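Local atomic coordinates of Mll8374 protein (Mesorhizobium loti, PDB entry 3B5E), a protein that probably hydrolyses carboxylic esters as a serine carboxylesterase of the alpha/beta-hydrolase fold. Residues G71-W74 / F75-D79; G107-L110 / D111-T114; S126-M129 / L130-G134; H199-G202 / D203-A207. All coordinates share one frame; numbering follows the deposited sequence.

Contact 1. Residues G71-W74 / F75-D79. With SO4 (sulfate ion), chain C.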
loop_
_atom_site.group_PDB
_atom_site.type_symbol
_atom_site.label_atom_id
_atom_site.label_comp_id
_atom_site.label_asym_id
_atom_site.label_seq_id
_atom_site.Cartn_x
_atom_site.Cartn_y
_atom_site.Cartn_z
ATOM N N GLY A 71 1.779 14.106 -11.294
ATOM C CA GLY A 71 1.661 12.714 -10.896
ATOM C C GLY A 71 0.217 12.307 -10.778
ATOM O O GLY A 71 -0.610 12.728 -11.574
ATOM N N PHE A 72 -0.053 11.459 -9.787
ATOM C CA PHE A 72 -1.299 10.724 -9.685
ATOM C C PHE A 72 -1.673 10.512 -8.211
ATOM O O PHE A 72 -0.848 10.689 -7.284
ATOM C CB PHE A 72 -1.188 9.380 -10.462
ATOM C CG PHE A 72 -0.780 9.578 -11.901
ATOM C CD1 PHE A 72 -1.738 9.839 -12.872
ATOM C CD2 PHE A 72 0.576 9.607 -12.274
ATOM C CE1 PHE A 72 -1.360 10.112 -14.179
ATOM C CE2 PHE A 72 0.953 9.872 -13.585
ATOM C CZ PHE A 72 -0.020 10.122 -14.529
ATOM N N ARG A 73 -2.928 10.148 -8.019
ATOM C CA ARG A 73 -3.438 9.757 -6.725
ATOM C C ARG A 73 -4.445 8.638 -6.899
ATOM O O ARG A 73 -4.883 8.361 -8.007
ATOM C CB ARG A 73 -4.057 10.959 -5.997
ATOM C CG ARG A 73 -5.184 11.715 -6.765
ATOM C CD ARG A 73 -5.714 12.907 -5.956
ATOM N NE ARG A 73 -6.152 12.440 -4.641
ATOM C CZ ARG A 73 -5.541 12.649 -3.487
ATOM N NH1 ARG A 73 -4.491 13.457 -3.394
ATOM N NH2 ARG A 73 -6.042 12.092 -2.386
ATOM N N TRP A 74 -4.807 8.027 -5.773
ATOM C CA TRP A 74 -5.570 6.779 -5.732
ATOM C C TRP A 74 -7.079 6.972 -5.599
ATOM O O TRP A 74 -7.851 6.119 -5.988
ATOM C CB TRP A 74 -5.014 5.908 -4.591
ATOM C CG TRP A 74 -3.597 5.465 -4.936
ATOM C CD1 TRP A 74 -2.435 6.008 -4.495
ATOM C CD2 TRP A 74 -3.232 4.416 -5.844
ATOM N NE1 TRP A 74 -1.369 5.389 -5.083
ATOM C CE2 TRP A 74 -1.826 4.404 -5.917
ATOM C CE3 TRP A 74 -3.960 3.511 -6.628
ATOM C CZ2 TRP A 74 -1.144 3.503 -6.692
ATOM C CZ3 TRP A 74 -3.277 2.627 -7.394
ATOM C CH2 TRP A 74 -1.883 2.633 -7.432
ATOM N N PHE A 75 -7.484 8.085 -5.007
ATOM C CA PHE A 75 -8.903 8.432 -4.883
ATOM C C PHE A 75 -9.029 9.920 -4.596
ATOM O O PHE A 75 -8.094 10.540 -4.122
ATOM C CB PHE A 75 -9.634 7.570 -3.825
ATOM C CG PHE A 75 -8.903 7.423 -2.522
ATOM C CD1 PHE A 75 -8.919 8.447 -1.560
ATOM C CD2 PHE A 75 -8.220 6.245 -2.216
ATOM C CE1 PHE A 75 -8.279 8.298 -0.348
ATOM C CE2 PHE A 75 -7.536 6.110 -1.022
ATOM C CZ PHE A 75 -7.573 7.144 -0.068
ATOM N N GLU A 76 -10.195 10.477 -4.868
ATOM C CA GLU A 76 -10.376 11.918 -4.801
ATOM C C GLU A 76 -10.338 12.419 -3.369
ATOM O O GLU A 76 -10.816 11.763 -2.433
ATOM C CB GLU A 76 -11.700 12.318 -5.462
ATOM C CG GLU A 76 -11.807 11.907 -6.917
ATOM C CD GLU A 76 -11.039 12.810 -7.902
ATOM O OE1 GLU A 76 -10.293 13.726 -7.465
ATOM O OE2 GLU A 76 -11.187 12.581 -9.138
ATOM N N ARG A 77 -9.747 13.594 -3.206
ATOM C CA ARG A 77 -9.735 14.285 -1.942
ATOM C C ARG A 77 -10.698 15.483 -1.948
ATOM O O ARG A 77 -10.790 16.218 -2.929
ATOM C CB ARG A 77 -8.326 14.752 -1.636
ATOM C CG ARG A 77 -8.216 15.353 -0.268
ATOM C CD ARG A 77 -6.824 15.585 0.101
ATOM N NE ARG A 77 -6.220 16.563 -0.768
ATOM C CZ ARG A 77 -5.090 17.199 -0.501
ATOM N NH1 ARG A 77 -4.426 16.980 0.629
ATOM N NH2 ARG A 77 -4.621 18.076 -1.374
ATOM N N ILE A 78 -11.427 15.665 -0.844
ATOM C CA ILE A 78 -12.290 16.823 -0.671
ATOM C C ILE A 78 -11.461 18.010 -0.116
ATOM O O ILE A 78 -11.513 19.117 -0.643
ATOM C CB ILE A 78 -13.480 16.515 0.278
ATOM C CG1 ILE A 78 -14.356 15.384 -0.277
ATOM C CG2 ILE A 78 -14.338 17.735 0.461
ATOM C CD1 ILE A 78 -15.323 14.799 0.780
ATOM N N ASP A 79 -10.724 17.759 0.955
ATOM C CA ASP A 79 -9.863 18.733 1.621
ATOM C C ASP A 79 -8.847 17.849 2.330
ATOM O O ASP A 79 -9.120 16.669 2.529
ATOM C CB ASP A 79 -10.641 19.572 2.663
ATOM C CG ASP A 79 -11.454 20.690 2.045
ATOM O OD1 ASP A 79 -10.845 21.580 1.396
ATOM O OD2 ASP A 79 -12.703 20.690 2.195
HETATM S S SO4 C . -3.309 12.940 0.380
HETATM O O1 SO4 C . -4.089 11.736 0.237
HETATM O O2 SO4 C . -3.006 13.596 -0.877
HETATM O O3 SO4 C . -2.036 12.631 0.897
HETATM O O4 SO4 C . -4.049 13.902 1.184
#

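Contact 2. Residues G107-L110 / D111-T114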
loop_
_atom_site.group_PDB
_atom_site.type_symbol
_atom_site.label_atom_id
_atom_site.label_comp_id
_atom_site.label_asym_id
_atom_site.label_seq_id
_atom_site.Cartn_x
_atom_site.Cartn_y
_atom_site.Cartn_z
ATOM N N GLY A 107 1.511 -14.841 -12.953
ATOM C CA GLY A 107 1.708 -15.962 -12.036
ATOM C C GLY A 107 2.085 -15.518 -10.624
ATOM O O GLY A 107 2.903 -16.173 -9.967
ATOM N N LEU A 108 1.509 -14.412 -10.149
ATOM C CA LEU A 108 1.849 -13.907 -8.832
ATOM C C LEU A 108 1.172 -14.758 -7.773
ATOM O O LEU A 108 0.013 -15.111 -7.904
ATOM C CB LEU A 108 1.456 -12.452 -8.666
ATOM C CG LEU A 108 1.995 -11.453 -9.700
ATOM C CD1 LEU A 108 1.481 -10.049 -9.461
ATOM C CD2 LEU A 108 3.547 -11.504 -9.784
ATOM N N ASN A 109 1.920 -15.109 -6.740
ATOM C CA ASN A 109 1.370 -15.877 -5.628
ATOM C C ASN A 109 0.909 -14.923 -4.556
ATOM O O ASN A 109 1.740 -14.344 -3.849
ATOM C CB ASN A 109 2.432 -16.822 -5.060
ATOM C CG ASN A 109 1.836 -17.882 -4.158
ATOM O OD1 ASN A 109 0.693 -17.757 -3.688
ATOM N ND2 ASN A 109 2.598 -18.950 -3.932
ATOM N N LEU A 110 -0.403 -14.711 -4.450
ATOM C CA LEU A 110 -0.912 -13.749 -3.474
ATOM C C LEU A 110 -0.752 -14.269 -2.022
ATOM O O LEU A 110 -0.813 -13.489 -1.088
ATOM C CB LEU A 110 -2.347 -13.291 -3.805
ATOM C CG LEU A 110 -2.560 -12.473 -5.100
ATOM C CD1 LEU A 110 -3.984 -11.953 -5.186
ATOM C CD2 LEU A 110 -1.607 -11.318 -5.220
ATOM N N ASP A 111 -0.469 -15.562 -1.852
ATOM C CA ASP A 111 -0.038 -16.105 -0.556
ATOM C C ASP A 111 1.416 -15.780 -0.234
ATOM O O ASP A 111 1.942 -16.223 0.793
ATOM C CB ASP A 111 -0.229 -17.629 -0.506
ATOM C CG ASP A 111 -1.682 -18.020 -0.435
ATOM O OD1 ASP A 111 -2.471 -17.235 0.150
ATOM O OD2 ASP A 111 -2.023 -19.101 -0.973
ATOM N N HIS A 112 2.071 -15.035 -1.119
ATOM C CA HIS A 112 3.445 -14.611 -0.900
ATOM C C HIS A 112 3.603 -13.131 -1.259
ATOM O O HIS A 112 4.696 -12.684 -1.621
ATOM C CB HIS A 112 4.399 -15.502 -1.716
ATOM C CG HIS A 112 4.552 -16.881 -1.155
ATOM N ND1 HIS A 112 5.618 -17.247 -0.362
ATOM C CD2 HIS A 112 3.751 -17.970 -1.237
ATOM C CE1 HIS A 112 5.478 -18.510 -0.000
ATOM N NE2 HIS A 112 4.353 -18.970 -0.517
ATOM N N ALA A 113 2.514 -12.374 -1.171
ATOM C CA ALA A 113 2.522 -10.997 -1.620
ATOM C C ALA A 113 2.349 -10.054 -0.424
ATOM O O ALA A 113 1.640 -10.388 0.515
ATOM C CB ALA A 113 1.428 -10.787 -2.611
ATOM N N THR A 114 3.026 -8.907 -0.475
ATOM C CA THR A 114 2.881 -7.802 0.473
ATOM C C THR A 114 2.421 -6.594 -0.293
ATOM O O THR A 114 2.897 -6.341 -1.405
ATOM C CB THR A 114 4.202 -7.425 1.172
ATOM O OG1 THR A 114 4.703 -8.572 1.855
ATOM C CG2 THR A 114 4.009 -6.227 2.200
HETATM O O HOH W 1 2.016 -21.101 -1.409
#

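Contact 3. Residues S126-M129 / L130-G134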
loop_
_atom_site.group_PDB
_atom_site.type_symbol
_atom_site.label_atom_id
_atom_site.label_comp_id
_atom_site.label_asym_id
_atom_site.label_seq_id
_atom_site.Cartn_x
_atom_site.Cartn_y
_atom_site.Cartn_z
ATOM N N SER A 126 -5.274 0.003 3.051
ATOM C CA SER A 126 -6.093 -0.270 4.241
ATOM C C SER A 126 -7.570 -0.355 3.846
ATOM O O SER A 126 -8.310 -1.205 4.334
ATOM C CB SER A 126 -5.867 0.799 5.321
ATOM O OG SER A 126 -6.338 2.067 4.893
ATOM N N SER A 127 -8.002 0.509 2.941
ATOM C CA SER A 127 -9.382 0.448 2.427
ATOM C C SER A 127 -9.688 -0.864 1.699
ATOM O O SER A 127 -10.781 -1.401 1.815
ATOM C CB SER A 127 -9.630 1.626 1.475
ATOM O OG SER A 127 -9.569 2.810 2.213
ATOM N N LEU A 128 -8.701 -1.337 0.933
ATOM C CA LEU A 128 -8.802 -2.594 0.225
ATOM C C LEU A 128 -9.031 -3.727 1.216
ATOM O O LEU A 128 -9.897 -4.576 0.997
ATOM C CB LEU A 128 -7.555 -2.824 -0.631
ATOM C CG LEU A 128 -7.459 -4.109 -1.466
ATOM C CD1 LEU A 128 -8.571 -4.205 -2.540
ATOM C CD2 LEU A 128 -6.050 -4.214 -2.055
HETATM N N MSE A 129 -8.241 -3.756 2.291
HETATM C CA MSE A 129 -8.414 -4.776 3.341
HETATM C C MSE A 129 -9.828 -4.787 3.934
HETATM O O MSE A 129 -10.392 -5.846 4.169
HETATM C CB MSE A 129 -7.409 -4.579 4.494
HETATM C CG MSE A 129 -5.962 -4.829 4.113
HETATM SE SE MSE A 129 -4.743 -4.185 5.550
HETATM C CE MSE A 129 -5.695 -4.923 6.958
ATOM N N LEU A 130 -10.388 -3.601 4.170
ATOM C CA LEU A 130 -11.668 -3.487 4.859
ATOM C C LEU A 130 -12.848 -3.696 3.939
ATOM O O LEU A 130 -13.872 -4.219 4.358
ATOM C CB LEU A 130 -11.749 -2.138 5.558
ATOM C CG LEU A 130 -10.825 -2.040 6.783
ATOM C CD1 LEU A 130 -10.569 -0.584 7.097
ATOM C CD2 LEU A 130 -11.408 -2.807 7.981
ATOM N N LEU A 131 -12.689 -3.335 2.675
ATOM C CA LEU A 131 -13.778 -3.403 1.719
ATOM C C LEU A 131 -13.768 -4.680 0.851
ATOM O O LEU A 131 -14.819 -5.072 0.354
ATOM C CB LEU A 131 -13.759 -2.163 0.831
ATOM C CG LEU A 131 -14.028 -0.799 1.486
ATOM C CD1 LEU A 131 -13.719 0.333 0.527
ATOM C CD2 LEU A 131 -15.491 -0.648 1.991
ATOM N N HIS A 132 -12.601 -5.305 0.657
ATOM C CA HIS A 132 -12.450 -6.441 -0.238
ATOM C C HIS A 132 -11.596 -7.483 0.407
ATOM O O HIS A 132 -10.457 -7.659 0.028
ATOM C CB HIS A 132 -11.855 -6.000 -1.557
ATOM C CG HIS A 132 -12.738 -5.045 -2.280
ATOM N ND1 HIS A 132 -13.802 -5.461 -3.039
ATOM C CD2 HIS A 132 -12.788 -3.691 -2.271
ATOM C CE1 HIS A 132 -14.434 -4.404 -3.523
ATOM N NE2 HIS A 132 -13.858 -3.319 -3.047
ATOM N N PRO A 133 -12.150 -8.162 1.415
ATOM C CA PRO A 133 -11.388 -9.166 2.121
ATOM C C PRO A 133 -11.057 -10.384 1.245
ATOM O O PRO A 133 -11.751 -10.687 0.273
ATOM C CB PRO A 133 -12.318 -9.565 3.265
ATOM C CG PRO A 133 -13.679 -9.250 2.768
ATOM C CD PRO A 133 -13.519 -8.026 1.953
ATOM N N GLY A 134 -9.973 -11.054 1.597
ATOM C CA GLY A 134 -9.538 -12.221 0.887
ATOM C C GLY A 134 -8.461 -11.960 -0.140
ATOM O O GLY A 134 -8.078 -12.876 -0.850
#

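Contact 4. Residues H199-G202 / D203-A207. With EDO (1,2-ethanediol), chain F.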
loop_
_atom_site.group_PDB
_atom_site.type_symbol
_atom_site.label_atom_id
_atom_site.label_comp_id
_atom_site.label_asym_id
_atom_site.label_seq_id
_atom_site.Cartn_x
_atom_site.Cartn_y
_atom_site.Cartn_z
ATOM N N HIS A 199 6.946 13.179 7.575
ATOM C CA HIS A 199 6.089 12.530 6.576
ATOM C C HIS A 199 6.869 11.872 5.416
ATOM O O HIS A 199 6.339 11.001 4.759
ATOM C CB HIS A 199 5.069 13.520 6.031
ATOM C CG HIS A 199 3.956 12.856 5.301
ATOM N ND1 HIS A 199 3.006 12.093 5.940
ATOM C CD2 HIS A 199 3.650 12.820 3.981
ATOM C CE1 HIS A 199 2.151 11.626 5.049
ATOM N NE2 HIS A 199 2.533 12.034 3.850
ATOM N N ASP A 200 8.118 12.265 5.204
ATOM C CA ASP A 200 8.936 11.662 4.173
ATOM C C ASP A 200 9.357 10.261 4.607
ATOM O O ASP A 200 9.493 9.975 5.798
ATOM C CB ASP A 200 10.216 12.467 3.906
ATOM C CG ASP A 200 9.981 13.734 3.064
ATOM O OD1 ASP A 200 8.836 14.009 2.610
ATOM O OD2 ASP A 200 10.987 14.469 2.847
ATOM N N ILE A 201 9.612 9.415 3.615
ATOM C CA ILE A 201 10.021 8.056 3.867
ATOM C C ILE A 201 11.402 7.825 3.309
ATOM O O ILE A 201 11.896 8.579 2.465
ATOM C CB ILE A 201 9.011 7.024 3.299
ATOM C CG1 ILE A 201 8.763 7.253 1.796
ATOM C CG2 ILE A 201 7.685 7.046 4.128
ATOM C CD1 ILE A 201 8.053 6.089 1.113
ATOM N N GLY A 202 12.046 6.775 3.782
ATOM C CA GLY A 202 13.454 6.567 3.446
ATOM C C GLY A 202 14.040 5.296 4.008
ATOM O O GLY A 202 13.341 4.357 4.297
ATOM N N ASP A 203 15.347 5.289 4.192
ATOM C CA ASP A 203 16.030 4.094 4.685
ATOM C C ASP A 203 15.560 3.528 6.020
ATOM O O ASP A 203 15.500 2.300 6.163
ATOM C CB ASP A 203 17.540 4.332 4.754
ATOM C CG ASP A 203 18.174 4.603 3.364
ATOM O OD1 ASP A 203 17.735 3.963 2.353
ATOM O OD2 ASP A 203 19.111 5.476 3.322
ATOM N N PRO A 204 15.234 4.393 7.005
ATOM C CA PRO A 204 14.658 3.843 8.236
ATOM C C PRO A 204 13.387 3.016 8.015
ATOM O O PRO A 204 13.179 2.021 8.710
ATOM C CB PRO A 204 14.335 5.094 9.084
ATOM C CG PRO A 204 15.218 6.156 8.532
ATOM C CD PRO A 204 15.343 5.863 7.060
ATOM N N ASP A 205 12.549 3.424 7.072
ATOM C CA ASP A 205 11.352 2.659 6.731
ATOM C C ASP A 205 11.689 1.323 6.133
ATOM O O ASP A 205 11.134 0.306 6.539
ATOM C CB ASP A 205 10.439 3.445 5.796
ATOM C CG ASP A 205 10.033 4.762 6.408
ATOM O OD1 ASP A 205 9.075 4.705 7.194
ATOM O OD2 ASP A 205 10.705 5.803 6.186
ATOM N N ALA A 206 12.637 1.316 5.196
ATOM C CA ALA A 206 13.082 0.072 4.545
ATOM C C ALA A 206 13.652 -0.925 5.544
ATOM O O ALA A 206 13.347 -2.113 5.481
ATOM C CB ALA A 206 14.115 0.368 3.518
ATOM N N ALA A 207 14.472 -0.435 6.465
ATOM C CA ALA A 207 15.043 -1.284 7.493
ATOM C C ALA A 207 13.956 -1.978 8.327
ATOM O O ALA A 207 14.016 -3.176 8.609
ATOM C CB ALA A 207 15.946 -0.478 8.393
HETATM C C1 EDO F . 8.942 15.426 5.941
HETATM O O1 EDO F . 9.821 14.461 6.596
HETATM C C2 EDO F . 8.299 16.468 6.869
HETATM O O2 EDO F . 7.096 15.989 7.500
#

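Contact 1. Residues G71-W74 / F75-D79
Between Arg73 and Phe75 the chain leaves the short strand 71-73 and bends, so that the carbonyl of Phe75 comes round to face the side chain two residues back. Arg73 takes that carbonyl side-on: NE lies 2.8 Å from Phe75 O, and NH2 reaches the same Phe75 O at 3.1 Å. The oxygen lies in the guanidinium plane, and the NH2 bond runs nearly along the C=O axis. With chi2 extended, a bend at chi3 (-55°) turns the group into this position. CB of Arg77 covers one guanidinium face, 3.6 Å from Arg73 NH2. Along the NH1-NH2 edge sits a sulfate, probably from the crystallisation liquor: Arg73 NH1 holds its O2 at 2.9 Å in an almost straight bond (170°), while NH2 meets O1 at 3.3 Å. NH1 also bonds Gln68, and Ser39 holds the sulfate too. At the bend itself, Phe75 packs edge-to-face on Phe83 and Trp74 NE1 bonds the carbonyl of His37. With every nitrogen of its guanidinium engaged, Arg73 is fixed in rotation; with Arg77, whose NH1 lies 3.2 Å from sulfate O4, it probably makes a positive patch suited to an anion.

Contact 2. Residues G107-L110 / D111-T114
The carbonyl of Asn109 receives the shortest sound bond here, from the backbone of His112 (His112 N to Asn109 O, 2.8 Å), and this closes a type I beta turn. The donor stands well above the carbonyl plane. The Asn109 side chain adds a second bond to the same turn: OD1 accepts from Asp111 N at 3.1 Å, again from above the plane of its amide. Because CG of Asn109 is anti to the backbone N (chi1 -165°), the amide is carried forward over the turn, where OD1 can meet a backbone N-H two residues on; this is the arrangement of an Asx turn. The other end of the amide lies by the imidazole of His112, with Asn109 ND2 3.1 Å from His112 CD2 and the two planes 53° apart. A water spans their outer ends, taking a weak bond from Asn109 ND2 and lying 3.3 Å from His112 NE2. On the apolar side, Leu110 CD2 meets Ala113 CB at 4.0 Å. Asp111 turns to a salt bridge with Arg137, while His112 ND1 bonds Glu31. The turn thus carries the chain from the end of helix 85-106 into strand 113-118: Leu110 packs against Asn100 and Ala103 of that helix and Phe34 of strand 32-36, and the backbones of His112 and Thr114 are already bonded to strand 32-36.

Contact 3. Residues S126-M129 / L130-G134
The last turn of helix 120-131, the helix of the beta-alpha-beta unit between strands 113-118 and 138-142, finishes here in backbone bonds. Leu130 N reaches Ser126 O at 3.2 Å, Leu131 N reaches Ser127 O at 2.8 Å, and His132 N reaches Leu128 O, also at 2.8 Å. His132 is the first residue to leave helical angles, and Pro133 follows at once. The side chains of Leu130 and Leu131 lie over the carbonyls that their own backbone N-H groups bond: Leu131 CG sits 3.3 Å from Ser127 O, and Leu130 CD1 is 3.6 Å from Ser126 O. CD1 of Leu128 comes against CB of His132 at 3.9 Å, the two side chains crossing at about a right angle. With CG of Leu128 anti to the backbone N (chi1 180°) and a turn at chi2 (63°), that methyl is swung forward along the helix to its neighbour one turn on. Met129, present as selenomethionine, leans on Ala139, Leu128 on Ala96, and Leu131 on Leu89 of helix 85-106. The helix end is thus largely leucine and methionine on its packed sides, with the Ser127 hydroxyl turned back to Asn123 O; the helix meets the carbonyls of Ser126, Ser127 and Leu128, and Thr154 OG1 takes Leu130 O.

Contact 4. Residues H199-G202 / D203-A207
Asp203 opens helix 203-214 directly after Gly202, the N-cap residue, and its carboxylate makes a salt bridge with Arg52. Pro204 follows in the first turn, with its CD 3.4 Å from Gly202 C; as a proline it has no N-H to give, which suits a place with no earlier helical carbonyl. OD2 of Asp205 accepts from Gly202 N at 2.9 Å, on the anti side of the carboxylate, and the Asp205 N gives a weak bond to Gly202 O, so side chain and backbone of one residue hold both ends of the glycine. The other oxygen, OD1, makes a salt bridge with Arg143. CG of Asp205 lies beside the backbone N (chi1 -58°), which turns the carboxylate back toward the start of the helix. Asp205 OD2 also lies 3.6 Å from Ile201 CB, the two side chains crossing at about a right angle. Ala206 N then bonds Gly202 O at 3.2 Å, nearly straight at 162°, the first full helical bond. Three residues before Gly202 comes His199, whose bonds to Ser119 and Asp169 are consistent with a catalytic triad; the backbone N atoms of His199 and Asp200 hold the two hydroxyls of an ethanediol, probably from the crystallisation liquor. The helix start is set between helix 47-53, where Ala206 meets Leu49 and Ile53, and strands 138-142 and 189-195, where Asp205 touches Leu142 and Ile195.

How the contacts relate
From the N terminus the four contacts come in series, none nesting in or crossing another, and each is a local contact along the chain. Contact 1 shapes the excursion after strand 71-73, ahead of helix 85-106. Contact 2 leads from that helix into strand 113-118, and contact 3 ends helix 120-131, which follows that strand, so the two stand at the entry to the first strand and the exit from the helix of a beta-alpha-beta unit. Contact 4 starts the final helix 203-214 after the sheet's edge strand 189-195. Contacts 1 and 2 lie on opposite sides of the chain's centre, as do contacts 3 and 4. Trp74 of contact 1 touches the probable nucleophile elbow, and His199 of contact 4 bonds its Ser119.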